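Local coordinates for protein cytochrome c XoxG (Methylobacterium extorquens, PDB 6ONQ) that binds a single heme c and probably carries electrons in lanthanide-dependent methanol oxidation, at residues Asp81-Tyr91 with Tyr155-Leu163; Tyr125-Gln133 with Gln141-Asn149. All blocks are in the same frame, centred on the assembly; numbering follows the deposited sequence.

Contact 1. Residues Asp81-Tyr91 with Tyr155-Leu163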
loop_
_atom_site.group_PDB
_atom_site.type_symbol
_atom_site.label_atom_id
_atom_site.label_comp_id
_atom_site.label_asym_id
_atom_site.label_seq_id
_atom_site.Cartn_x
_atom_site.Cartn_y
_atom_site.Cartn_z
ATOM N N ASP A 81 -2.654 -6.386 7.932
ATOM C CA ASP A 81 -1.709 -5.685 8.789
ATOM C C ASP A 81 -2.099 -4.216 8.904
ATOM O O ASP A 81 -2.926 -3.701 8.145
ATOM C CB ASP A 81 -0.278 -5.815 8.248
ATOM C CG ASP A 81 0.027 -4.844 7.085
ATOM O OD1 ASP A 81 -0.502 -5.037 5.960
ATOM O OD2 ASP A 81 0.822 -3.895 7.290
ATOM N N TRP A 82 -1.466 -3.528 9.856
ATOM C CA TRP A 82 -1.852 -2.152 10.143
ATOM C C TRP A 82 -1.698 -1.263 8.917
ATOM O O TRP A 82 -2.608 -0.501 8.568
ATOM C CB TRP A 82 -1.030 -1.599 11.303
ATOM C CG TRP A 82 -1.225 -0.135 11.437
ATOM C CD1 TRP A 82 -0.324 0.844 11.137
ATOM C CD2 TRP A 82 -2.412 0.529 11.873
ATOM N NE1 TRP A 82 -0.874 2.081 11.368
ATOM C CE2 TRP A 82 -2.158 1.915 11.820
ATOM C CE3 TRP A 82 -3.668 0.088 12.302
ATOM C CZ2 TRP A 82 -3.114 2.862 12.179
ATOM C CZ3 TRP A 82 -4.613 1.028 12.663
ATOM C CH2 TRP A 82 -4.331 2.399 12.601
ATOM N N PHE A 83 -0.560 -1.358 8.235
ATOM C CA PHE A 83 -0.271 -0.396 7.178
ATOM C C PHE A 83 -1.149 -0.605 5.954
ATOM O O PHE A 83 -1.425 0.355 5.230
ATOM C CB PHE A 83 1.205 -0.446 6.812
ATOM C CG PHE A 83 2.079 0.139 7.866
ATOM C CD1 PHE A 83 2.329 -0.556 9.036
ATOM C CD2 PHE A 83 2.607 1.406 7.719
ATOM C CE1 PHE A 83 3.117 -0.006 10.026
ATOM C CE2 PHE A 83 3.399 1.966 8.708
ATOM C CZ PHE A 83 3.653 1.261 9.857
ATOM N N THR A 84 -1.622 -1.824 5.707
ATOM C CA THR A 84 -2.621 -1.975 4.657
ATOM C C THR A 84 -3.908 -1.257 5.041
ATOM O O THR A 84 -4.479 -0.509 4.239
ATOM C CB THR A 84 -2.888 -3.449 4.360
ATOM O OG1 THR A 84 -1.676 -4.087 3.935
ATOM C CG2 THR A 84 -3.920 -3.578 3.257
ATOM N N TYR A 85 -4.372 -1.460 6.279
ATOM C CA TYR A 85 -5.551 -0.744 6.764
ATOM C C TYR A 85 -5.339 0.764 6.687
ATOM O O TYR A 85 -6.125 1.484 6.058
ATOM C CB TYR A 85 -5.876 -1.187 8.200
ATOM C CG TYR A 85 -6.943 -0.365 8.901
ATOM C CD1 TYR A 85 -8.299 -0.614 8.693
ATOM C CD2 TYR A 85 -6.594 0.658 9.779
ATOM C CE1 TYR A 85 -9.274 0.139 9.334
ATOM C CE2 TYR A 85 -7.562 1.416 10.423
ATOM C CZ TYR A 85 -8.900 1.152 10.198
ATOM O OH TYR A 85 -9.860 1.906 10.840
ATOM N N SER A 86 -4.255 1.254 7.293
ATOM C CA SER A 86 -4.007 2.689 7.335
ATOM C C SER A 86 -3.859 3.274 5.934
ATOM O O SER A 86 -4.392 4.352 5.642
ATOM C CB SER A 86 -2.764 2.972 8.174
ATOM O OG SER A 86 -2.385 4.330 8.072
ATOM N N GLY A 87 -3.141 2.571 5.052
ATOM C CA GLY A 87 -2.940 3.060 3.699
ATOM C C GLY A 87 -4.213 3.154 2.882
ATOM O O GLY A 87 -4.340 4.047 2.039
ATOM N N TYR A 88 -5.163 2.237 3.101
ATOM C CA TYR A 88 -6.473 2.379 2.471
ATOM C C TYR A 88 -7.079 3.736 2.806
ATOM O O TYR A 88 -7.510 4.479 1.917
ATOM C CB TYR A 88 -7.415 1.248 2.909
ATOM C CG TYR A 88 -8.839 1.381 2.365
ATOM C CD1 TYR A 88 -9.775 2.204 2.989
ATOM C CD2 TYR A 88 -9.249 0.684 1.228
ATOM C CE1 TYR A 88 -11.065 2.340 2.491
ATOM C CE2 TYR A 88 -10.545 0.816 0.724
ATOM C CZ TYR A 88 -11.448 1.647 1.364
ATOM O OH TYR A 88 -12.737 1.794 0.886
ATOM N N ARG A 89 -7.101 4.082 4.092
ATOM C CA ARG A 89 -7.783 5.302 4.491
ATOM C C ARG A 89 -7.080 6.527 3.925
ATOM O O ARG A 89 -7.734 7.430 3.389
ATOM C CB ARG A 89 -7.902 5.356 6.016
ATOM C CG ARG A 89 -8.921 4.335 6.548
ATOM C CD ARG A 89 -9.020 4.284 8.075
ATOM N NE ARG A 89 -7.737 4.515 8.730
ATOM C CZ ARG A 89 -7.486 5.554 9.522
ATOM N NH1 ARG A 89 -8.441 6.452 9.753
ATOM N NH2 ARG A 89 -6.286 5.694 10.079
ATOM N N ARG A 90 -5.751 6.558 3.996
ATOM C CA ARG A 90 -5.020 7.673 3.408
ATOM C C ARG A 90 -5.263 7.765 1.907
ATOM O O ARG A 90 -5.327 8.869 1.347
ATOM C CB ARG A 90 -3.535 7.531 3.712
ATOM C CG ARG A 90 -3.257 7.391 5.182
ATOM C CD ARG A 90 -3.518 8.707 5.890
ATOM N NE ARG A 90 -3.555 8.543 7.341
ATOM C CZ ARG A 90 -3.723 9.543 8.203
ATOM N NH1 ARG A 90 -3.740 9.300 9.509
ATOM N NH2 ARG A 90 -3.874 10.785 7.756
ATOM N N TYR A 91 -5.409 6.618 1.236
ATOM C CA TYR A 91 -5.668 6.634 -0.202
ATOM C C TYR A 91 -7.019 7.260 -0.509
ATOM O O TYR A 91 -7.125 8.153 -1.359
ATOM C CB TYR A 91 -5.613 5.223 -0.776
ATOM C CG TYR A 91 -5.933 5.199 -2.244
ATOM C CD1 TYR A 91 -4.963 5.494 -3.190
ATOM C CD2 TYR A 91 -7.205 4.906 -2.689
ATOM C CE1 TYR A 91 -5.255 5.481 -4.537
ATOM C CE2 TYR A 91 -7.510 4.892 -4.035
ATOM C CZ TYR A 91 -6.538 5.178 -4.952
ATOM O OH TYR A 91 -6.851 5.172 -6.290
ATOM N N TYR A 155 2.690 9.096 5.563
ATOM C CA TYR A 155 2.002 7.835 5.350
ATOM C C TYR A 155 2.360 7.234 4.001
ATOM O O TYR A 155 1.580 6.459 3.443
ATOM C CB TYR A 155 0.496 8.042 5.497
ATOM C CG TYR A 155 0.168 8.696 6.817
ATOM C CD1 TYR A 155 0.128 7.951 7.989
ATOM C CD2 TYR A 155 -0.059 10.064 6.903
ATOM C CE1 TYR A 155 -0.153 8.542 9.200
ATOM C CE2 TYR A 155 -0.342 10.664 8.112
ATOM C CZ TYR A 155 -0.387 9.899 9.258
ATOM O OH TYR A 155 -0.671 10.499 10.466
ATOM N N ALA A 156 3.543 7.574 3.482
ATOM C CA ALA A 156 3.990 7.062 2.190
ATOM C C ALA A 156 4.121 5.546 2.198
ATOM O O ALA A 156 3.727 4.878 1.237
ATOM C CB ALA A 156 5.323 7.701 1.819
ATOM N N ASN A 157 4.681 4.984 3.272
ATOM C CA ASN A 157 4.770 3.531 3.376
ATOM C C ASN A 157 3.388 2.899 3.452
ATOM O O ASN A 157 3.161 1.817 2.900
ATOM C CB ASN A 157 5.601 3.140 4.594
ATOM C CG ASN A 157 7.066 3.490 4.435
ATOM O OD1 ASN A 157 7.522 3.839 3.342
ATOM N ND2 ASN A 157 7.816 3.387 5.526
ATOM N N ASP A 158 2.455 3.548 4.143
ATOM C CA ASP A 158 1.095 3.033 4.199
ATOM C C ASP A 158 0.482 2.964 2.804
ATOM O O ASP A 158 -0.106 1.948 2.415
ATOM C CB ASP A 158 0.255 3.910 5.122
ATOM C CG ASP A 158 0.908 4.121 6.485
ATOM O OD1 ASP A 158 2.142 4.343 6.543
ATOM O OD2 ASP A 158 0.177 4.073 7.503
ATOM N N LEU A 159 0.634 4.029 2.022
ATOM C CA LEU A 159 0.081 4.022 0.675
ATOM C C LEU A 159 0.739 2.955 -0.190
ATOM O O LEU A 159 0.055 2.266 -0.958
ATOM C CB LEU A 159 0.235 5.404 0.051
ATOM C CG LEU A 159 -0.606 6.454 0.787
ATOM C CD1 LEU A 159 -0.056 7.859 0.593
ATOM C CD2 LEU A 159 -2.052 6.362 0.329
ATOM N N TYR A 160 2.065 2.789 -0.059
ATOM C CA TYR A 160 2.783 1.776 -0.831
ATOM C C TYR A 160 2.290 0.378 -0.496
ATOM O O TYR A 160 1.977 -0.415 -1.392
ATOM C CB TYR A 160 4.285 1.884 -0.575
ATOM C CG TYR A 160 5.089 0.876 -1.363
ATOM C CD1 TYR A 160 5.217 0.989 -2.745
ATOM C CD2 TYR A 160 5.703 -0.206 -0.736
ATOM C CE1 TYR A 160 5.938 0.062 -3.477
ATOM C CE2 TYR A 160 6.432 -1.141 -1.465
ATOM C CZ TYR A 160 6.542 -0.996 -2.835
ATOM O OH TYR A 160 7.257 -1.906 -3.577
ATOM N N VAL A 161 2.205 0.062 0.795
ATOM C CA VAL A 161 1.797 -1.273 1.229
ATOM C C VAL A 161 0.410 -1.617 0.695
ATOM O O VAL A 161 0.209 -2.661 0.066
ATOM C CB VAL A 161 1.852 -1.360 2.761
ATOM C CG1 VAL A 161 1.179 -2.607 3.238
ATOM C CG2 VAL A 161 3.293 -1.325 3.225
ATOM N N TYR A 162 -0.565 -0.748 0.940
ATOM C CA TYR A 162 -1.922 -0.989 0.460
ATOM C C TYR A 162 -1.963 -1.159 -1.063
ATOM O O TYR A 162 -2.566 -2.103 -1.586
ATOM C CB TYR A 162 -2.826 0.167 0.902
ATOM C CG TYR A 162 -4.125 0.196 0.159
ATOM C CD1 TYR A 162 -5.037 -0.827 0.306
ATOM C CD2 TYR A 162 -4.427 1.220 -0.723
ATOM C CE1 TYR A 162 -6.207 -0.829 -0.383
ATOM C CE2 TYR A 162 -5.613 1.221 -1.416
ATOM C CZ TYR A 162 -6.495 0.189 -1.237
ATOM O OH TYR A 162 -7.692 0.157 -1.911
ATOM N N LEU A 163 -1.342 -0.238 -1.800
ATOM C CA LEU A 163 -1.390 -0.352 -3.250
ATOM C C LEU A 163 -0.562 -1.534 -3.751
ATOM O O LEU A 163 -0.824 -2.055 -4.839
ATOM C CB LEU A 163 -0.913 0.943 -3.886
ATOM C CG LEU A 163 -1.795 2.183 -3.850
ATOM C CD1 LEU A 163 -0.971 3.396 -4.279
ATOM C CD2 LEU A 163 -3.021 1.993 -4.741
#
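Tyr162 is the knob of this interface, its side chain sitting among Thr84, Gly87, Tyr88 and Tyr91 of the facing helix. Extended with CG anti to the backbone N (chi1 165°), it brings one ring face against Tyr88 CA, which lies 3.9 Å from the ring centroid. The edge of the Tyr88 ring turns toward the face of Tyr162 in an offset edge-to-face pair, and Tyr91 completes the aromatic cluster. Beside this knob the backbones come close at Gly87, whose CA makes a CA-H...O contact of 3.3 Å to Asp158 O. Helices 82-91 and 156-163 cross at -101° with axes 7.2 Å apart, the near-perpendicular pairing of the first and last helices of the heme domain, as in class I cytochromes c. Near the start of helix 156-163, Ser86 OG donates to the anti lone pair of Asp158 OD2 (2.6 Å), while Asp158 OD1 meets the edge of the Phe83 ring. The Arg90 guanidinium lies flat on Tyr155, CZ 3.6 Å from the ring centroid, a stacked cation-pi pair; Glu190 is hydrogen-bonded to Tyr155 OH and makes a long, weak ion pair with Arg90. Farther out, Asp81 caps helix 82-91 through weak bonds from Phe83 N and Thr84 N; its OD1 also takes a 2.5 Å bond from Thr84 OG1, holding the hydroxyl that touches Val161 CG1.

Contact 2. Residues Tyr125-Gln133 with Gln141-Asn149. With HEC (heme c), chain B.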
loop_
_atom_site.group_PDB
_atom_site.type_symbol
_atom_site.label_atom_id
_atom_site.label_comp_id
_atom_site.label_asym_id
_atom_site.label_seq_id
_atom_site.Cartn_x
_atom_site.Cartn_y
_atom_site.Cartn_z
ATOM N N TYR A 125 8.102 6.342 -4.297
ATOM C CA TYR A 125 8.337 7.419 -3.341
ATOM C C TYR A 125 8.758 8.702 -4.048
ATOM O O TYR A 125 8.337 9.797 -3.664
ATOM C CB TYR A 125 9.382 6.991 -2.309
ATOM C CG TYR A 125 9.415 7.869 -1.083
ATOM C CD1 TYR A 125 10.086 9.082 -1.094
ATOM C CD2 TYR A 125 8.768 7.491 0.089
ATOM C CE1 TYR A 125 10.110 9.894 0.016
ATOM C CE2 TYR A 125 8.788 8.301 1.216
ATOM C CZ TYR A 125 9.460 9.504 1.171
ATOM O OH TYR A 125 9.492 10.327 2.282
ATOM N N GLY A 126 9.563 8.588 -5.102
ATOM C CA GLY A 126 10.014 9.777 -5.810
ATOM C C GLY A 126 8.919 10.459 -6.607
ATOM O O GLY A 126 8.875 11.690 -6.685
ATOM N N ILE A 127 8.038 9.675 -7.235
ATOM C CA ILE A 127 6.887 10.252 -7.922
ATOM C C ILE A 127 5.976 10.951 -6.924
ATOM O O ILE A 127 5.475 12.051 -7.174
ATOM C CB ILE A 127 6.132 9.161 -8.699
ATOM C CG1 ILE A 127 6.885 8.797 -9.973
ATOM C CG2 ILE A 127 4.708 9.604 -9.016
ATOM C CD1 ILE A 127 6.440 7.470 -10.552
ATOM N N LEU A 128 5.755 10.323 -5.774
ATOM C CA LEU A 128 4.886 10.914 -4.766
ATOM C C LEU A 128 5.475 12.202 -4.199
ATOM O O LEU A 128 4.754 13.186 -4.000
ATOM C CB LEU A 128 4.643 9.895 -3.663
ATOM C CG LEU A 128 3.671 10.285 -2.565
ATOM C CD1 LEU A 128 2.331 10.526 -3.183
ATOM C CD2 LEU A 128 3.603 9.179 -1.529
ATOM N N ALA A 129 6.781 12.219 -3.929
ATOM C CA ALA A 129 7.398 13.399 -3.331
ATOM C C ALA A 129 7.531 14.531 -4.341
ATOM O O ALA A 129 7.273 15.694 -4.011
ATOM C CB ALA A 129 8.766 13.039 -2.745
ATOM N N GLY A 130 7.913 14.220 -5.576
ATOM C CA GLY A 130 8.199 15.259 -6.544
ATOM C C GLY A 130 7.213 15.456 -7.679
ATOM O O GLY A 130 7.347 16.427 -8.426
ATOM N N GLY A 131 6.227 14.566 -7.829
ATOM C CA GLY A 131 5.246 14.683 -8.894
ATOM C C GLY A 131 5.728 14.106 -10.215
ATOM O O GLY A 131 6.825 13.561 -10.341
ATOM N N LYS A 132 4.881 14.253 -11.231
ATOM C CA LYS A 132 5.156 13.736 -12.568
ATOM C C LYS A 132 4.288 14.499 -13.561
ATOM O O LYS A 132 3.128 14.778 -13.267
ATOM C CB LYS A 132 4.870 12.229 -12.628
ATOM C CG LYS A 132 5.190 11.533 -13.932
ATOM C CD LYS A 132 5.042 10.023 -13.778
ATOM C CE LYS A 132 5.044 9.323 -15.135
ATOM N NZ LYS A 132 3.733 8.646 -15.427
ATOM N N GLN A 133 4.839 14.838 -14.728
ATOM C CA GLN A 133 4.087 15.594 -15.733
ATOM C C GLN A 133 4.258 15.005 -17.126
ATOM O O GLN A 133 5.384 14.854 -17.611
ATOM C CB GLN A 133 4.488 17.076 -15.750
ATOM C CG GLN A 133 3.983 17.831 -14.534
ATOM C CD GLN A 133 4.649 19.182 -14.334
ATOM O OE1 GLN A 133 4.227 19.971 -13.482
ATOM N NE2 GLN A 133 5.694 19.454 -15.114
ATOM N N GLN A 141 -1.511 16.881 -18.218
ATOM C CA GLN A 141 -1.615 15.741 -17.305
ATOM C C GLN A 141 -0.585 15.932 -16.192
ATOM O O GLN A 141 0.607 15.718 -16.419
ATOM C CB GLN A 141 -1.364 14.452 -18.076
ATOM C CG GLN A 141 -2.316 13.305 -17.808
ATOM C CD GLN A 141 -1.729 11.973 -18.256
ATOM O OE1 GLN A 141 -0.754 11.934 -19.017
ATOM N NE2 GLN A 141 -2.308 10.876 -17.772
ATOM N N VAL A 142 -1.023 16.338 -14.995
ATOM C CA VAL A 142 -0.093 16.613 -13.898
ATOM C C VAL A 142 -0.446 15.785 -12.665
ATOM O O VAL A 142 -1.603 15.743 -12.225
ATOM C CB VAL A 142 -0.017 18.110 -13.526
ATOM C CG1 VAL A 142 -1.313 18.592 -12.921
ATOM C CG2 VAL A 142 1.128 18.352 -12.529
ATOM N N MET A 143 0.569 15.124 -12.118
ATOM C CA MET A 143 0.523 14.534 -10.798
ATOM C C MET A 143 1.230 15.481 -9.841
ATOM O O MET A 143 2.406 15.814 -10.068
ATOM C CB MET A 143 1.200 13.166 -10.816
ATOM C CG MET A 143 1.804 12.705 -9.523
ATOM S SD MET A 143 0.557 12.223 -8.333
ATOM C CE MET A 143 1.561 11.792 -6.909
ATOM N N PRO A 144 0.563 15.981 -8.807
ATOM C CA PRO A 144 1.192 16.995 -7.951
ATOM C C PRO A 144 2.293 16.399 -7.092
ATOM O O PRO A 144 2.208 15.254 -6.649
ATOM C CB PRO A 144 0.036 17.500 -7.077
ATOM C CG PRO A 144 -1.209 16.907 -7.662
ATOM C CD PRO A 144 -0.823 15.690 -8.413
ATOM N N ALA A 145 3.326 17.197 -6.847
ATOM C CA ALA A 145 4.315 16.849 -5.835
ATOM C C ALA A 145 3.688 16.947 -4.451
ATOM O O ALA A 145 3.146 17.995 -4.086
ATOM C CB ALA A 145 5.517 17.777 -5.932
ATOM N N PHE A 146 3.756 15.867 -3.674
ATOM C CA PHE A 146 3.245 15.876 -2.311
ATOM C C PHE A 146 4.339 16.046 -1.268
ATOM O O PHE A 146 4.053 15.919 -0.076
ATOM C CB PHE A 146 2.480 14.595 -2.011
ATOM C CG PHE A 146 1.125 14.529 -2.630
ATOM C CD1 PHE A 146 0.966 14.084 -3.931
ATOM C CD2 PHE A 146 0.003 14.870 -1.901
ATOM C CE1 PHE A 146 -0.289 14.000 -4.491
ATOM C CE2 PHE A 146 -1.247 14.792 -2.454
ATOM C CZ PHE A 146 -1.397 14.362 -3.748
ATOM N N GLY A 147 5.571 16.348 -1.684
ATOM C CA GLY A 147 6.681 16.410 -0.742
ATOM C C GLY A 147 6.444 17.333 0.441
ATOM O O GLY A 147 6.794 17.001 1.579
ATOM N N ASP A 148 5.845 18.499 0.199
ATOM C CA ASP A 148 5.609 19.463 1.269
ATOM C C ASP A 148 4.337 19.172 2.069
ATOM O O ASP A 148 3.887 20.025 2.847
ATOM C CB ASP A 148 5.565 20.884 0.699
ATOM C CG ASP A 148 6.889 21.301 0.053
ATOM O OD1 ASP A 148 7.021 22.492 -0.324
ATOM O OD2 ASP A 148 7.796 20.438 -0.083
ATOM N N ASN A 149 3.766 17.982 1.939
ATOM C CA ASN A 149 2.489 17.646 2.559
ATOM C C ASN A 149 2.702 16.495 3.540
ATOM O O ASN A 149 2.604 15.320 3.173
ATOM C CB ASN A 149 1.479 17.304 1.471
ATOM C CG ASN A 149 0.083 17.133 1.994
ATOM O OD1 ASN A 149 -0.156 17.123 3.204
ATOM N ND2 ASN A 149 -0.859 16.955 1.076
HETATM FE FE HEC B . -1.162 10.545 -8.713
HETATM C CHA HEC B . 0.426 9.454 -11.573
HETATM C CHB HEC B . 0.267 8.041 -7.001
HETATM C CHC HEC B . -2.621 11.677 -5.811
HETATM C CHD HEC B . -3.055 12.714 -10.555
HETATM N NA HEC B . 0.067 9.020 -9.217
HETATM C C1A HEC B . 0.699 8.775 -10.411
HETATM C C2A HEC B . 1.681 7.720 -10.206
HETATM C C3A HEC B . 1.621 7.346 -8.937
HETATM C C4A HEC B . 0.619 8.152 -8.308
HETATM C CMA HEC B . 2.430 6.255 -8.208
HETATM C CAA HEC B . 2.607 7.121 -11.274
HETATM C CBA HEC B . 1.716 6.317 -12.209
HETATM C CGA HEC B . 2.522 5.490 -13.165
HETATM O O1A HEC B . 3.469 6.027 -13.795
HETATM O O2A HEC B . 2.192 4.290 -13.303
HETATM N NB HEC B . -1.192 10.000 -6.779
HETATM C C1B HEC B . -0.517 8.903 -6.303
HETATM C C2B HEC B . -0.750 8.769 -4.892
HETATM C C3B HEC B . -1.538 9.763 -4.511
HETATM C C4B HEC B . -1.847 10.556 -5.699
HETATM C CMB HEC B . -0.166 7.691 -3.965
HETATM C CAB HEC B . -1.957 9.892 -3.021
HETATM C CBB HEC B . -2.303 11.041 -2.478
HETATM N NC HEC B . -2.614 11.930 -8.281
HETATM C C1C HEC B . -3.001 12.285 -6.997
HETATM C C2C HEC B . -3.888 13.422 -7.125
HETATM C C3C HEC B . -4.032 13.720 -8.421
HETATM C C4C HEC B . -3.220 12.783 -9.187
HETATM C CMC HEC B . -4.586 14.161 -5.961
HETATM C CAC HEC B . -4.923 14.893 -8.923
HETATM C CBC HEC B . -5.643 14.770 -10.035
HETATM N ND HEC B . -1.298 10.976 -10.679
HETATM C C1D HEC B . -2.126 11.940 -11.235
HETATM C C2D HEC B . -1.830 11.997 -12.658
HETATM C C3D HEC B . -0.870 11.110 -12.928
HETATM C C4D HEC B . -0.521 10.442 -11.694
HETATM C CMD HEC B . -2.490 12.919 -13.701
HETATM C CAD HEC B . -0.259 10.825 -14.313
HETATM C CBD HEC B . 1.008 11.637 -14.556
HETATM C CGD HEC B . 1.559 11.286 -15.917
HETATM O O1D HEC B . 0.790 10.760 -16.760
HETATM O O2D HEC B . 2.761 11.531 -16.174
#
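Met143 CE packs against Leu128 CD1 at 4.0 Å, and the same leucine methyl meets Phe146 CD1, making a small apolar centre on the methionine side of the heme. Here the end of helix 121-130 runs into a short beta hairpin, the methionine-ligand side of a c-type cytochrome. The Met143 chain, bent at chi2 (73°), turns SD to the iron at 2.4 Å; His99 is the other axial ligand. Ile127 CG2 lies against a heme pyrrole, and Phe146 places CE1 3.5 Å from the meso carbon CHC of HEC. The loop bearing Phe146 is tied to the helix end: Phe146 N donates to Leu128 O almost in line with the carbonyl bond (C=O...N 164°), and Gly147 N adds a weak bond to Ala129 O. Gly131, with positive phi (83°), leads from the helix into the hairpin, its CA close against Met143 O. Next, Lys132 and Met143 form an antiparallel hydrogen-bonded pair, Met143 N giving a 2.8 Å bond to Lys132 O and Lys132 N returning one to Met143 O, consistent with a defined position for the ligand. At the polar edge the Lys132 chain runs out to both propionates, where NZ donates to HEC O1A at 3.1 Å and, more weakly, to HEC O2D.

The centres of the two contacts lie about 17 Å apart, contact 1 close to the centre of the folded chain and contact 2 at the heme. Contact 2 is nested within the loop that contact 1 closes: helix 82-94 comes first, then helix 121-130 with its hairpin, and finally helix 156-167. They touch directly where Ala156 CB of helix 156-167 packs on Tyr125 CE2 (3.6 Å) and Leu128 CD2 of helix 121-130. Helix 82-94 leads to Cys95, a covalent attachment point of the heme, and His99, whereas 141-149 carries the methionine ligand. Ala156 thus links the crossed helices to the helix that leads into the methionine-bearing hairpin, and the Leu163 side chain of contact 1 itself comes within about 4 Å of the heme (nearest atoms).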